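Local coordinates for DNA polymerase beta (Leishmania infantum, PDB 4P4M), which catalyses template-directed DNA synthesis from deoxynucleoside triphosphates and probably works in base excision repair of abasic sites, at residues S186-H191 with T288-K293; G195-I200 with R270-R275; S180-G185 with T284-F289. All blocks are in the same frame, centred on the assembly; numbering follows the deposited sequence. Where two conformers were deposited one is given.

Contact 1: residues S186-H191 with T288-K293; sequences SYRRRH and TFTGSK. With D3T (2',3'-dideoxy-thymidine-5'-triphosphate), chain D.
Arg189 turns its CG beside its own backbone N (chi1 -58°) and bends again at chi3 (-49°), which brings its guanidinium against the backbone of Thr290 to Ser292. Arg188 is set differently: CG is anti to the backbone N and the chain runs out straight to NE, across the side chain of Thr290. Arg189 NH1 donates to Thr290 O at 2.7 Å, close to the line of the carbonyl. The same NH1 donates to O2B of the incoming nucleotide at 2.8 Å, and NH2 adds a weak bond to that oxygen. Both acceptors lie at the edge of the guanidinium. Its faces are packed as well: Ser292 CB sits 3.8 Å above the centre of one, and Ser186 CA is offset over the other. Arg189 NH2 also forms a salt bridge with Asp377, so bonds at the edge and packing on both faces fix the rotation of the group. Arg188 NH1 reaches Thr290 OG1 at 2.9 Å, in the guanidinium plane; that hydroxyl also bonds to Met286 O, and Arg188 NH2 pairs with Glu359. Ser186 adds two bonds to the triphosphate, from N to O1B and from OG to O3G (2.7 Å). Gly291, with positive phi, and the cis peptide before Ser292 form the turn beside the sugar. This is the dNTP pocket of a family X polymerase, with palm-side phosphate ligands meeting the Gly-Ser cis-peptide turn.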
loop_
_atom_site.group_PDB
_atom_site.type_symbol
_atom_site.label_atom_id
_atom_site.label_comp_id
_atom_site.label_asym_id
_atom_site.label_seq_id
_atom_site.Cartn_x
_atom_site.Cartn_y
_atom_site.Cartn_z
ATOM N N SER A 186 -8.050 -5.903 -2.394
ATOM C CA SER A 186 -8.976 -6.984 -2.731
ATOM C C SER A 186 -10.297 -6.916 -1.958
ATOM O O SER A 186 -11.299 -7.494 -2.382
ATOM C CB SER A 186 -8.307 -8.356 -2.533
ATOM O OG SER A 186 -7.898 -8.516 -1.185
ATOM N N TYR A 187 -10.289 -6.211 -0.831
ATOM C CA TYR A 187 -11.512 -5.895 -0.095
ATOM C C TYR A 187 -12.500 -5.089 -0.946
ATOM O O TYR A 187 -13.683 -5.434 -1.026
ATOM C CB TYR A 187 -11.159 -5.116 1.176
ATOM C CG TYR A 187 -12.330 -4.512 1.937
ATOM C CD1 TYR A 187 -13.170 -5.309 2.711
ATOM C CD2 TYR A 187 -12.559 -3.137 1.930
ATOM C CE1 TYR A 187 -14.223 -4.756 3.430
ATOM C CE2 TYR A 187 -13.616 -2.575 2.643
ATOM C CZ TYR A 187 -14.440 -3.391 3.389
ATOM O OH TYR A 187 -15.483 -2.846 4.103
ATOM N N ARG A 188 -12.026 -4.013 -1.572
ATOM C CA ARG A 188 -12.901 -3.227 -2.451
ATOM C C ARG A 188 -13.331 -4.044 -3.688
ATOM O O ARG A 188 -14.414 -3.811 -4.254
ATOM C CB ARG A 188 -12.236 -1.894 -2.850
ATOM C CG ARG A 188 -13.109 -1.005 -3.775
ATOM C CD ARG A 188 -12.653 0.475 -3.812
ATOM N NE ARG A 188 -13.545 1.283 -4.660
ATOM C CZ ARG A 188 -13.263 1.666 -5.908
ATOM N NH1 ARG A 188 -12.103 1.330 -6.469
ATOM N NH2 ARG A 188 -14.143 2.382 -6.603
ATOM N N ARG A 189 -12.504 -5.015 -4.089
ATOM C CA ARG A 189 -12.858 -5.941 -5.174
ATOM C C ARG A 189 -13.822 -7.045 -4.693
ATOM O O ARG A 189 -14.160 -7.967 -5.447
ATOM C CB ARG A 189 -11.598 -6.544 -5.834
ATOM C CG ARG A 189 -10.633 -5.482 -6.425
ATOM C CD ARG A 189 -9.726 -6.022 -7.555
ATOM N NE ARG A 189 -9.042 -7.280 -7.234
ATOM C CZ ARG A 189 -7.951 -7.385 -6.478
ATOM N NH1 ARG A 189 -7.405 -6.301 -5.921
ATOM N NH2 ARG A 189 -7.411 -8.582 -6.263
ATOM N N ARG A 190 -14.264 -6.926 -3.442
ATOM C CA ARG A 190 -15.274 -7.826 -2.849
ATOM C C ARG A 190 -14.861 -9.291 -2.677
ATOM O O ARG A 190 -15.716 -10.194 -2.665
ATOM C CB ARG A 190 -16.612 -7.721 -3.599
ATOM C CG ARG A 190 -17.190 -6.304 -3.573
ATOM C CD ARG A 190 -18.460 -6.188 -4.404
ATOM N NE ARG A 190 -19.543 -7.009 -3.874
ATOM C CZ ARG A 190 -20.415 -6.596 -2.960
ATOM N NH1 ARG A 190 -20.332 -5.367 -2.466
ATOM N NH2 ARG A 190 -21.371 -7.414 -2.537
ATOM N N HIS A 191 -13.561 -9.531 -2.523
ATOM C CA HIS A 191 -13.089 -10.876 -2.194
ATOM C C HIS A 191 -13.523 -11.249 -0.776
ATOM O O HIS A 191 -13.505 -10.408 0.124
ATOM C CB HIS A 191 -11.560 -10.969 -2.315
ATOM C CG HIS A 191 -11.049 -10.863 -3.725
ATOM N ND1 HIS A 191 -9.834 -11.382 -4.112
ATOM C CD2 HIS A 191 -11.591 -10.292 -4.825
ATOM C CE1 HIS A 191 -9.648 -11.139 -5.401
ATOM N NE2 HIS A 191 -10.693 -10.481 -5.857
ATOM N N THR A 288 -5.364 2.648 -8.727
ATOM C CA THR A 288 -4.090 1.977 -8.463
ATOM C C THR A 288 -4.181 1.044 -7.263
ATOM O O THR A 288 -3.759 -0.122 -7.330
ATOM C CB THR A 288 -2.943 2.997 -8.210
ATOM O OG1 THR A 288 -2.646 3.699 -9.423
ATOM C CG2 THR A 288 -1.684 2.282 -7.721
ATOM N N PHE A 289 -4.709 1.547 -6.150
ATOM C CA PHE A 289 -4.651 0.752 -4.921
ATOM C C PHE A 289 -5.759 -0.293 -4.810
ATOM O O PHE A 289 -5.705 -1.164 -3.959
ATOM C CB PHE A 289 -4.510 1.639 -3.675
ATOM C CG PHE A 289 -3.267 2.486 -3.713
ATOM C CD1 PHE A 289 -2.019 1.883 -3.758
ATOM C CD2 PHE A 289 -3.346 3.867 -3.753
ATOM C CE1 PHE A 289 -0.856 2.647 -3.820
ATOM C CE2 PHE A 289 -2.188 4.640 -3.817
ATOM C CZ PHE A 289 -0.948 4.025 -3.850
ATOM N N THR A 290 -6.740 -0.216 -5.703
ATOM C CA THR A 290 -7.736 -1.281 -5.844
ATOM C C THR A 290 -7.195 -2.451 -6.688
ATOM O O THR A 290 -7.455 -3.611 -6.384
ATOM C CB THR A 290 -9.081 -0.736 -6.424
ATOM O OG1 THR A 290 -9.622 0.241 -5.522
ATOM C CG2 THR A 290 -10.119 -1.875 -6.595
ATOM N N GLY A 291 -6.427 -2.159 -7.734
ATOM C CA GLY A 291 -5.856 -3.231 -8.540
ATOM C C GLY A 291 -6.932 -4.010 -9.293
ATOM O O GLY A 291 -7.974 -3.437 -9.634
ATOM N N SER A 292 -6.725 -5.303 -9.555
ATOM C CA SER A 292 -5.563 -6.085 -9.142
ATOM C C SER A 292 -4.266 -5.600 -9.767
ATOM O O SER A 292 -4.259 -4.704 -10.614
ATOM C CB SER A 292 -5.764 -7.543 -9.580
ATOM O OG SER A 292 -5.647 -7.630 -10.998
ATOM N N LYS A 293 -3.160 -6.214 -9.356
ATOM C CA LYS A 293 -1.862 -5.947 -9.977
ATOM C C LYS A 293 -1.897 -6.103 -11.504
ATOM O O LYS A 293 -1.426 -5.217 -12.238
ATOM C CB LYS A 293 -0.783 -6.867 -9.386
ATOM C CG LYS A 293 0.549 -6.809 -10.128
ATOM C CD LYS A 293 1.445 -7.968 -9.716
ATOM C CE LYS A 293 2.840 -7.843 -10.314
ATOM N NZ LYS A 293 2.814 -7.848 -11.802
HETATM P PA D3T D . -1.836 -6.169 -2.697
HETATM O O1A D3T D . -2.164 -5.776 -1.297
HETATM O O2A D3T D . -0.439 -6.692 -2.883
HETATM O "O5'" D3T D . -1.496 -4.506 -3.250
HETATM C "C5'" D3T D . -2.538 -3.671 -3.187
HETATM C "C4'" D3T D . -2.730 -2.874 -4.538
HETATM O "O4'" D3T D . -1.479 -2.354 -5.000
HETATM C "C1'" D3T D . -1.429 -2.407 -6.386
HETATM N N1 D3T D . -0.189 -3.120 -6.817
HETATM C C6 D3T D . 0.209 -4.260 -6.140
HETATM C C2 D3T D . 0.557 -2.647 -7.968
HETATM O O2 D3T D . 0.215 -1.662 -8.575
HETATM N N3 D3T D . 1.705 -3.391 -8.345
HETATM C C4 D3T D . 2.027 -4.468 -7.641
HETATM O O4 D3T D . 3.125 -5.149 -8.026
HETATM C C5 D3T D . 1.330 -4.982 -6.507
HETATM C C5M D3T D . 1.812 -6.201 -5.826
HETATM C "C2'" D3T D . -2.663 -3.173 -6.915
HETATM C "C3'" D3T D . -3.217 -3.817 -5.662
HETATM O O3A D3T D . -2.915 -6.506 -3.754
HETATM P PB D3T D . -4.481 -7.128 -3.306
HETATM O O1B D3T D . -4.926 -6.062 -2.364
HETATM O O2B D3T D . -5.041 -7.037 -4.696
HETATM O O3B D3T D . -4.505 -8.552 -2.732
HETATM P PG D3T D . -4.308 -9.213 -1.174
HETATM O O1G D3T D . -4.034 -8.075 -0.236
HETATM O O2G D3T D . -3.110 -10.133 -1.355
HETATM O O3G D3T D . -5.632 -9.889 -0.892
#

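Contact 2: residues G195-I200 with R270-R275; sequences GDVDAI and RRVDIR. With MG (magnesium ion), chain E; D3T (2',3'-dideoxy-thymidine-5'-triphosphate), chain D; nucleotides of chain B; nucleotides of chain C.
Asp196 and Asp273 meet at their carboxylates, OD2 to OD2 at 3.1 Å, with the two planes nearly perpendicular and no hydrogen bond between them. Asp196 OD1 and Asp198 OD2 each bind the magnesium ion at 2.2 Å. The nucleotide supplies O1A, O1B and O1G, one from each phosphate, and water 3 is the sixth ligand. That water also donates to Asp196 O. Gly195 N holds the gamma phosphate through a 2.9 Å bond to O3G. The three aspartates form the carboxylate cluster of the polymerase beta palm, and Asp273 probably corresponds to the third acidic residue of family X polymerases. Asp273 OD2 also comes within 3.2 Å of C5' of DA5 of chain B. The backbone behind them is a parallel strand pair. Val197 N donates to Arg271 O, Asp273 N to Val197 O, Ala199 N to Asp273 O and Arg275 N to Ala199 O. This register puts Asp198 and Asp273 on one face and Val197, Ala199, Val272 and Ile274 on the other. Arg271 bends at chi3 (-60°), and one face of its guanidinium covers Asp196 CB. The edge of that group meets the phosphate of DA5 of chain B. Waters 1 and 2 link Gly195 O to Arg271 N and NE, respectively. In the conformer given, one of two deposited, the Arg275 guanidinium packs on the sugar of DC4 of chain C and pairs with Glu312.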
loop_
_atom_site.group_PDB
_atom_site.type_symbol
_atom_site.label_atom_id
_atom_site.label_comp_id
_atom_site.label_asym_id
_atom_site.label_seq_id
_atom_site.Cartn_x
_atom_site.Cartn_y
_atom_site.Cartn_z
ATOM N N GLY A 195 -5.366 -10.384 1.918
ATOM C CA GLY A 195 -4.065 -10.594 2.528
ATOM C C GLY A 195 -3.683 -9.509 3.528
ATOM O O GLY A 195 -3.041 -9.795 4.537
ATOM N N ASP A 196 -4.072 -8.267 3.246
ATOM C CA ASP A 196 -3.695 -7.122 4.088
ATOM C C ASP A 196 -4.806 -6.069 4.060
ATOM O O ASP A 196 -5.882 -6.295 3.484
ATOM C CB ASP A 196 -2.345 -6.530 3.645
ATOM C CG ASP A 196 -2.451 -5.658 2.386
ATOM O OD1 ASP A 196 -3.416 -5.827 1.634
ATOM O OD2 ASP A 196 -1.588 -4.779 2.150
ATOM N N VAL A 197 -4.552 -4.931 4.695
ATOM C CA VAL A 197 -5.469 -3.792 4.643
ATOM C C VAL A 197 -4.801 -2.650 3.863
ATOM O O VAL A 197 -3.766 -2.145 4.294
ATOM C CB VAL A 197 -5.810 -3.298 6.069
ATOM C CG1 VAL A 197 -6.735 -2.065 6.002
ATOM C CG2 VAL A 197 -6.461 -4.405 6.879
ATOM N N ASP A 198 -5.378 -2.254 2.721
ATOM C CA ASP A 198 -4.828 -1.166 1.905
ATOM C C ASP A 198 -5.653 0.104 2.057
ATOM O O ASP A 198 -6.770 0.194 1.526
ATOM C CB ASP A 198 -4.794 -1.552 0.418
ATOM C CG ASP A 198 -3.949 -2.791 0.155
ATOM O OD1 ASP A 198 -2.729 -2.766 0.425
ATOM O OD2 ASP A 198 -4.514 -3.792 -0.329
ATOM N N ALA A 199 -5.109 1.087 2.768
ATOM C CA ALA A 199 -5.855 2.308 3.049
ATOM C C ALA A 199 -5.278 3.523 2.310
ATOM O O ALA A 199 -4.061 3.631 2.135
ATOM C CB ALA A 199 -5.886 2.574 4.558
ATOM N N ILE A 200 -6.168 4.414 1.869
ATOM C CA ILE A 200 -5.784 5.742 1.379
ATOM C C ILE A 200 -6.232 6.800 2.378
ATOM O O ILE A 200 -7.395 6.825 2.802
ATOM C CB ILE A 200 -6.445 6.079 0.010
ATOM C CG1 ILE A 200 -5.988 5.099 -1.070
ATOM C CG2 ILE A 200 -6.138 7.546 -0.405
ATOM C CD1 ILE A 200 -6.820 5.193 -2.372
ATOM N N ARG A 270 -2.591 -7.750 11.844
ATOM C CA ARG A 270 -2.716 -7.783 10.382
ATOM C C ARG A 270 -1.745 -6.807 9.729
ATOM O O ARG A 270 -1.397 -5.781 10.318
ATOM C CB ARG A 270 -4.137 -7.373 9.943
ATOM C CG ARG A 270 -5.288 -8.120 10.628
ATOM C CD ARG A 270 -5.172 -9.645 10.418
ATOM N NE ARG A 270 -6.441 -10.345 10.682
ATOM C CZ ARG A 270 -6.655 -11.616 10.349
ATOM N NH1 ARG A 270 -5.685 -12.307 9.755
ATOM N NH2 ARG A 270 -7.829 -12.197 10.589
ATOM N N ARG A 271 -1.340 -7.103 8.493
ATOM C CA ARG A 271 -0.572 -6.140 7.707
ATOM C C ARG A 271 -1.453 -4.965 7.291
ATOM O O ARG A 271 -2.490 -5.149 6.649
ATOM C CB ARG A 271 0.069 -6.796 6.477
ATOM C CG ARG A 271 1.202 -7.737 6.853
ATOM C CD ARG A 271 1.980 -8.221 5.622
ATOM N NE ARG A 271 1.137 -8.950 4.674
ATOM C CZ ARG A 271 0.822 -8.508 3.455
ATOM N NH1 ARG A 271 1.278 -7.339 3.019
ATOM N NH2 ARG A 271 0.050 -9.235 2.667
ATOM N N VAL A 272 -1.032 -3.766 7.687
ATOM C CA VAL A 272 -1.759 -2.544 7.379
ATOM C C VAL A 272 -0.847 -1.610 6.584
ATOM O O VAL A 272 0.251 -1.288 7.030
ATOM C CB VAL A 272 -2.279 -1.852 8.672
ATOM C CG1 VAL A 272 -2.947 -0.492 8.343
ATOM C CG2 VAL A 272 -3.261 -2.775 9.420
ATOM N N ASP A 273 -1.302 -1.202 5.396
ATOM C CA ASP A 273 -0.567 -0.260 4.544
ATOM C C ASP A 273 -1.379 1.031 4.420
ATOM O O ASP A 273 -2.560 0.980 4.079
ATOM C CB ASP A 273 -0.356 -0.856 3.132
ATOM C CG ASP A 273 0.615 -2.033 3.113
ATOM O OD1 ASP A 273 1.274 -2.322 4.140
ATOM O OD2 ASP A 273 0.737 -2.663 2.041
ATOM N N ILE A 274 -0.769 2.184 4.710
ATOM C CA ILE A 274 -1.476 3.467 4.565
ATOM C C ILE A 274 -0.731 4.363 3.562
ATOM O O ILE A 274 0.477 4.541 3.692
ATOM C CB ILE A 274 -1.595 4.205 5.934
ATOM C CG1 ILE A 274 -2.184 3.276 7.006
ATOM C CG2 ILE A 274 -2.404 5.524 5.793
ATOM C CD1 ILE A 274 -2.058 3.797 8.454
ATOM N N ARG A 275 -1.431 4.877 2.543
ATOM C CA ARG A 275 -0.807 5.798 1.583
ATOM C C ARG A 275 -1.486 7.163 1.673
ATOM O O ARG A 275 -2.714 7.266 1.634
ATOM C CB ARG A 275 -0.871 5.276 0.129
ATOM C CG ARG A 275 0.136 4.162 -0.263
ATOM C CD ARG A 275 1.579 4.664 -0.519
ATOM N NE ARG A 275 1.666 5.734 -1.519
ATOM C CZ ARG A 275 2.173 5.575 -2.742
ATOM N NH1 ARG A 275 2.650 4.394 -3.096
ATOM N NH2 ARG A 275 2.215 6.596 -3.605
HETATM MG MG MG E . -4.141 -5.925 -0.395
HETATM P PA D3T D . -1.836 -6.169 -2.697
HETATM O O1A D3T D . -2.164 -5.776 -1.297
HETATM O O2A D3T D . -0.439 -6.692 -2.883
HETATM O "O5'" D3T D . -1.496 -4.506 -3.250
HETATM C "C5'" D3T D . -2.538 -3.671 -3.187
HETATM C "C4'" D3T D . -2.730 -2.874 -4.538
HETATM O "O4'" D3T D . -1.479 -2.354 -5.000
HETATM C "C1'" D3T D . -1.429 -2.407 -6.386
HETATM N N1 D3T D . -0.189 -3.120 -6.817
HETATM C C6 D3T D . 0.209 -4.260 -6.140
HETATM C C2 D3T D . 0.557 -2.647 -7.968
HETATM O O2 D3T D . 0.215 -1.662 -8.575
HETATM N N3 D3T D . 1.705 -3.391 -8.345
HETATM C C4 D3T D . 2.027 -4.468 -7.641
HETATM O O4 D3T D . 3.125 -5.149 -8.026
HETATM C C5 D3T D . 1.330 -4.982 -6.507
HETATM C C5M D3T D . 1.812 -6.201 -5.826
HETATM C "C2'" D3T D . -2.663 -3.173 -6.915
HETATM C "C3'" D3T D . -3.217 -3.817 -5.662
HETATM O O3A D3T D . -2.915 -6.506 -3.754
HETATM P PB D3T D . -4.481 -7.128 -3.306
HETATM O O1B D3T D . -4.926 -6.062 -2.364
HETATM O O2B D3T D . -5.041 -7.037 -4.696
HETATM O O3B D3T D . -4.505 -8.552 -2.732
HETATM P PG D3T D . -4.308 -9.213 -1.174
HETATM O O1G D3T D . -4.034 -8.075 -0.236
HETATM O O2G D3T D . -3.110 -10.133 -1.355
HETATM O O3G D3T D . -5.632 -9.889 -0.892
ATOM P P DA B 5 3.755 -5.856 0.690
ATOM O OP1 DA B 5 3.079 -5.854 2.004
ATOM O OP2 DA B 5 3.462 -6.941 -0.265
ATOM O "O5'" DA B 5 3.480 -4.440 0.026
ATOM C "C5'" DA B 5 2.217 -4.062 -0.420
ATOM C "C4'" DA B 5 2.267 -2.615 -0.861
ATOM O "O4'" DA B 5 3.337 -2.428 -1.826
ATOM C "C3'" DA B 5 0.995 -2.195 -1.584
ATOM O "O3'" DA B 5 0.850 -0.766 -1.534
ATOM C "C2'" DA B 5 1.308 -2.736 -2.980
ATOM C "C1'" DA B 5 2.753 -2.272 -3.118
ATOM N N9 DA B 5 3.592 -2.936 -4.128
ATOM C C8 DA B 5 4.215 -4.152 -4.060
ATOM N N7 DA B 5 4.935 -4.446 -5.124
ATOM C C5 DA B 5 4.781 -3.342 -5.952
ATOM C C6 DA B 5 5.285 -3.019 -7.236
ATOM N N6 DA B 5 6.085 -3.819 -7.955
ATOM N N1 DA B 5 4.929 -1.825 -7.767
ATOM C C2 DA B 5 4.130 -1.023 -7.052
ATOM N N3 DA B 5 3.596 -1.221 -5.845
ATOM C C4 DA B 5 3.962 -2.406 -5.344
ATOM P P DC C 4 6.745 7.605 -5.436
ATOM O OP1 DC C 4 6.018 8.833 -5.041
ATOM O OP2 DC C 4 8.062 7.704 -6.109
ATOM O "O5'" DC C 4 6.952 6.697 -4.137
ATOM C "C5'" DC C 4 5.829 6.282 -3.352
ATOM C "C4'" DC C 4 6.291 5.656 -2.048
ATOM O "O4'" DC C 4 6.801 4.322 -2.337
ATOM C "C3'" DC C 4 7.392 6.405 -1.300
ATOM O "O3'" DC C 4 7.037 6.322 0.084
ATOM C "C2'" DC C 4 8.665 5.633 -1.673
ATOM C "C1'" DC C 4 8.149 4.211 -1.940
ATOM N N1 DC C 4 8.860 3.475 -3.049
ATOM C C2 DC C 4 9.243 2.151 -2.826
ATOM O O2 DC C 4 8.988 1.645 -1.724
ATOM N N3 DC C 4 9.887 1.463 -3.807
ATOM C C4 DC C 4 10.137 2.057 -4.976
ATOM N N4 DC C 4 10.772 1.327 -5.910
ATOM C C5 DC C 4 9.758 3.415 -5.229
ATOM C C6 DC C 4 9.121 4.085 -4.251
HETATM O O HOH W 1 -2.541 -9.385 7.241
HETATM O O HOH W 2 -0.271 -11.037 5.159
HETATM O O HOH W 3 -6.203 -6.021 0.583
#

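Contact 3: residues S180-G185 with T284-F289; sequences SILICG and TAMLTF. With D3T (2',3'-dideoxy-thymidine-5'-triphosphate), chain D.
Gly185 N donates to Phe289 O at 2.8 Å, and this bond marks the tight end of the contact. It is bent: the N-H...O angle is 141°, and the donor stands 31° from the carbonyl plane. Cys184 closes in beside it, with CB 3.5 Å from Phe289 O and 4.2 Å from Phe289 CB. Its SG swings beside the backbone N (chi1 -62°) and reaches back only as far as Met286 CA, at 4.4 Å. The Phe289 ring leads away from the strand and packs on Ile200 and Ile277. The other end is looser. There the partly exposed Leu182 and Met286 meet by one touch of a methyl and a sulfur, CD1 to SD at 4.4 Å. This holds for the conformer given; Met286 was modelled in two. The contact thus joins the end of strand 179-183, in the palm sheet, to the last turns of helix 282-290. It gathers close to the nucleotide, where Gly185 CA is 3.4 Å from O1B and Phe289 O is 3.5 Å from C4'. A single polar bond at one end and thin apolar packing at the other imply that the two elements are fastened chiefly where they border the nucleotide.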
loop_
_atom_site.group_PDB
_atom_site.type_symbol
_atom_site.label_atom_id
_atom_site.label_comp_id
_atom_site.label_asym_id
_atom_site.label_seq_id
_atom_site.Cartn_x
_atom_site.Cartn_y
_atom_site.Cartn_z
ATOM N N SER A 180 -10.110 12.051 5.144
ATOM C CA SER A 180 -10.914 10.836 5.058
ATOM C C SER A 180 -10.053 9.585 4.846
ATOM O O SER A 180 -8.898 9.678 4.411
ATOM C CB SER A 180 -11.945 10.964 3.937
ATOM O OG SER A 180 -11.295 11.019 2.687
ATOM N N ILE A 181 -10.636 8.427 5.157
ATOM C CA ILE A 181 -10.010 7.118 4.942
ATOM C C ILE A 181 -10.871 6.267 4.009
ATOM O O ILE A 181 -12.100 6.192 4.179
ATOM C CB ILE A 181 -9.843 6.338 6.279
ATOM C CG1 ILE A 181 -8.774 6.975 7.164
ATOM C CG2 ILE A 181 -9.495 4.867 5.998
ATOM C CD1 ILE A 181 -7.334 6.633 6.755
ATOM N N LEU A 182 -10.225 5.631 3.029
ATOM C CA LEU A 182 -10.877 4.698 2.098
ATOM C C LEU A 182 -10.058 3.403 2.036
ATOM O O LEU A 182 -8.838 3.447 1.854
ATOM C CB LEU A 182 -10.953 5.306 0.688
ATOM C CG LEU A 182 -11.779 6.585 0.474
ATOM C CD1 LEU A 182 -11.239 7.439 -0.681
ATOM C CD2 LEU A 182 -13.260 6.256 0.262
ATOM N N ILE A 183 -10.718 2.257 2.181
ATOM C CA ILE A 183 -10.028 0.968 2.103
ATOM C C ILE A 183 -10.203 0.383 0.699
ATOM O O ILE A 183 -11.333 0.214 0.231
ATOM C CB ILE A 183 -10.563 -0.041 3.153
ATOM C CG1 ILE A 183 -10.541 0.574 4.565
ATOM C CG2 ILE A 183 -9.762 -1.343 3.101
ATOM C CD1 ILE A 183 -9.151 1.048 5.043
ATOM N N CYS A 184 -9.090 0.080 0.037
ATOM C CA CYS A 184 -9.105 -0.434 -1.335
ATOM C C CYS A 184 -8.668 -1.898 -1.384
ATOM O O CYS A 184 -9.182 -2.706 -0.632
ATOM C CB CYS A 184 -8.234 0.437 -2.242
ATOM S SG CYS A 184 -8.847 2.154 -2.341
ATOM N N GLY A 185 -7.714 -2.234 -2.256
ATOM C CA GLY A 185 -7.229 -3.607 -2.353
ATOM C C GLY A 185 -8.309 -4.633 -2.707
ATOM O O GLY A 185 -9.356 -4.290 -3.253
ATOM N N THR A 284 -7.383 8.525 -9.418
ATOM C CA THR A 284 -6.345 7.652 -9.959
ATOM C C THR A 284 -5.705 6.764 -8.871
ATOM O O THR A 284 -5.243 5.666 -9.159
ATOM C CB THR A 284 -5.256 8.454 -10.716
ATOM O OG1 THR A 284 -4.933 9.631 -9.970
ATOM C CG2 THR A 284 -5.766 8.879 -12.108
ATOM N N ALA A 285 -5.669 7.239 -7.628
ATOM C CA ALA A 285 -5.157 6.408 -6.531
ATOM C C ALA A 285 -6.150 5.289 -6.187
ATOM O O ALA A 285 -5.749 4.174 -5.840
ATOM C CB ALA A 285 -4.841 7.272 -5.279
ATOM N N MET A 286 -7.448 5.577 -6.268
ATOM C CA MET A 286 -8.439 4.522 -6.071
ATOM C C MET A 286 -8.242 3.410 -7.103
ATOM O O MET A 286 -8.310 2.222 -6.765
ATOM C CB MET A 286 -9.864 5.080 -6.122
ATOM C CG MET A 286 -10.238 5.870 -4.880
ATOM S SD MET A 286 -11.835 6.680 -5.022
ATOM C CE MET A 286 -12.912 5.253 -5.140
ATOM N N LEU A 287 -7.971 3.784 -8.353
ATOM C CA LEU A 287 -7.697 2.773 -9.380
ATOM C C LEU A 287 -6.456 1.955 -9.036
ATOM O O LEU A 287 -6.478 0.723 -9.071
ATOM C CB LEU A 287 -7.485 3.413 -10.756
ATOM C CG LEU A 287 -8.692 3.690 -11.641
ATOM C CD1 LEU A 287 -8.268 4.583 -12.814
ATOM C CD2 LEU A 287 -9.316 2.368 -12.133
ATOM N N THR A 288 -5.364 2.648 -8.727
ATOM C CA THR A 288 -4.090 1.977 -8.463
ATOM C C THR A 288 -4.181 1.044 -7.263
ATOM O O THR A 288 -3.759 -0.122 -7.330
ATOM C CB THR A 288 -2.943 2.997 -8.210
ATOM O OG1 THR A 288 -2.646 3.699 -9.423
ATOM C CG2 THR A 288 -1.684 2.282 -7.721
ATOM N N PHE A 289 -4.709 1.547 -6.150
ATOM C CA PHE A 289 -4.651 0.752 -4.921
ATOM C C PHE A 289 -5.759 -0.293 -4.810
ATOM O O PHE A 289 -5.705 -1.164 -3.959
ATOM C CB PHE A 289 -4.510 1.639 -3.675
ATOM C CG PHE A 289 -3.267 2.486 -3.713
ATOM C CD1 PHE A 289 -2.019 1.883 -3.758
ATOM C CD2 PHE A 289 -3.346 3.867 -3.753
ATOM C CE1 PHE A 289 -0.856 2.647 -3.820
ATOM C CE2 PHE A 289 -2.188 4.640 -3.817
ATOM C CZ PHE A 289 -0.948 4.025 -3.850
HETATM P PA D3T D . -1.836 -6.169 -2.697
HETATM O O1A D3T D . -2.164 -5.776 -1.297
HETATM O O2A D3T D . -0.439 -6.692 -2.883
HETATM O "O5'" D3T D . -1.496 -4.506 -3.250
HETATM C "C5'" D3T D . -2.538 -3.671 -3.187
HETATM C "C4'" D3T D . -2.730 -2.874 -4.538
HETATM O "O4'" D3T D . -1.479 -2.354 -5.000
HETATM C "C1'" D3T D . -1.429 -2.407 -6.386
HETATM N N1 D3T D . -0.189 -3.120 -6.817
HETATM C C6 D3T D . 0.209 -4.260 -6.140
HETATM C C2 D3T D . 0.557 -2.647 -7.968
HETATM O O2 D3T D . 0.215 -1.662 -8.575
HETATM N N3 D3T D . 1.705 -3.391 -8.345
HETATM C C4 D3T D . 2.027 -4.468 -7.641
HETATM O O4 D3T D . 3.125 -5.149 -8.026
HETATM C C5 D3T D . 1.330 -4.982 -6.507
HETATM C C5M D3T D . 1.812 -6.201 -5.826
HETATM C "C2'" D3T D . -2.663 -3.173 -6.915
HETATM C "C3'" D3T D . -3.217 -3.817 -5.662
HETATM O O3A D3T D . -2.915 -6.506 -3.754
HETATM P PB D3T D . -4.481 -7.128 -3.306
HETATM O O1B D3T D . -4.926 -6.062 -2.364
HETATM O O2B D3T D . -5.041 -7.037 -4.696
HETATM O O3B D3T D . -4.505 -8.552 -2.732
HETATM P PG D3T D . -4.308 -9.213 -1.174
HETATM O O1G D3T D . -4.034 -8.075 -0.236
HETATM O O2G D3T D . -3.110 -10.133 -1.355
HETATM O O3G D3T D . -5.632 -9.889 -0.892
#

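How the contacts relate
All three contacts touch the same bound nucleotide. Contact 2 supplies the magnesium ligands and contact 1 grips the triphosphate, with centres about 11 Å apart. The centre of contact 3 lies about 9 Å from that of contact 1 and about 10 Å from that of contact 2. Contact 3 shares Thr288 and Phe289 with contact 1, and Thr290 OG1 sits 3.6 Å from Cys184 CB. Strands 179-183 and 193-203 are neighbours in the sheet, so contacts 2 and 3 are tied by backbone: Asp198 O is 2.8 Å from Cys184 N, a probable hydrogen bond. Phe289 bridges to contact 2, its CD2 4.0 Å from Ile200 CG1. The Arg189 side chain lies about 6 Å from the magnesium ion.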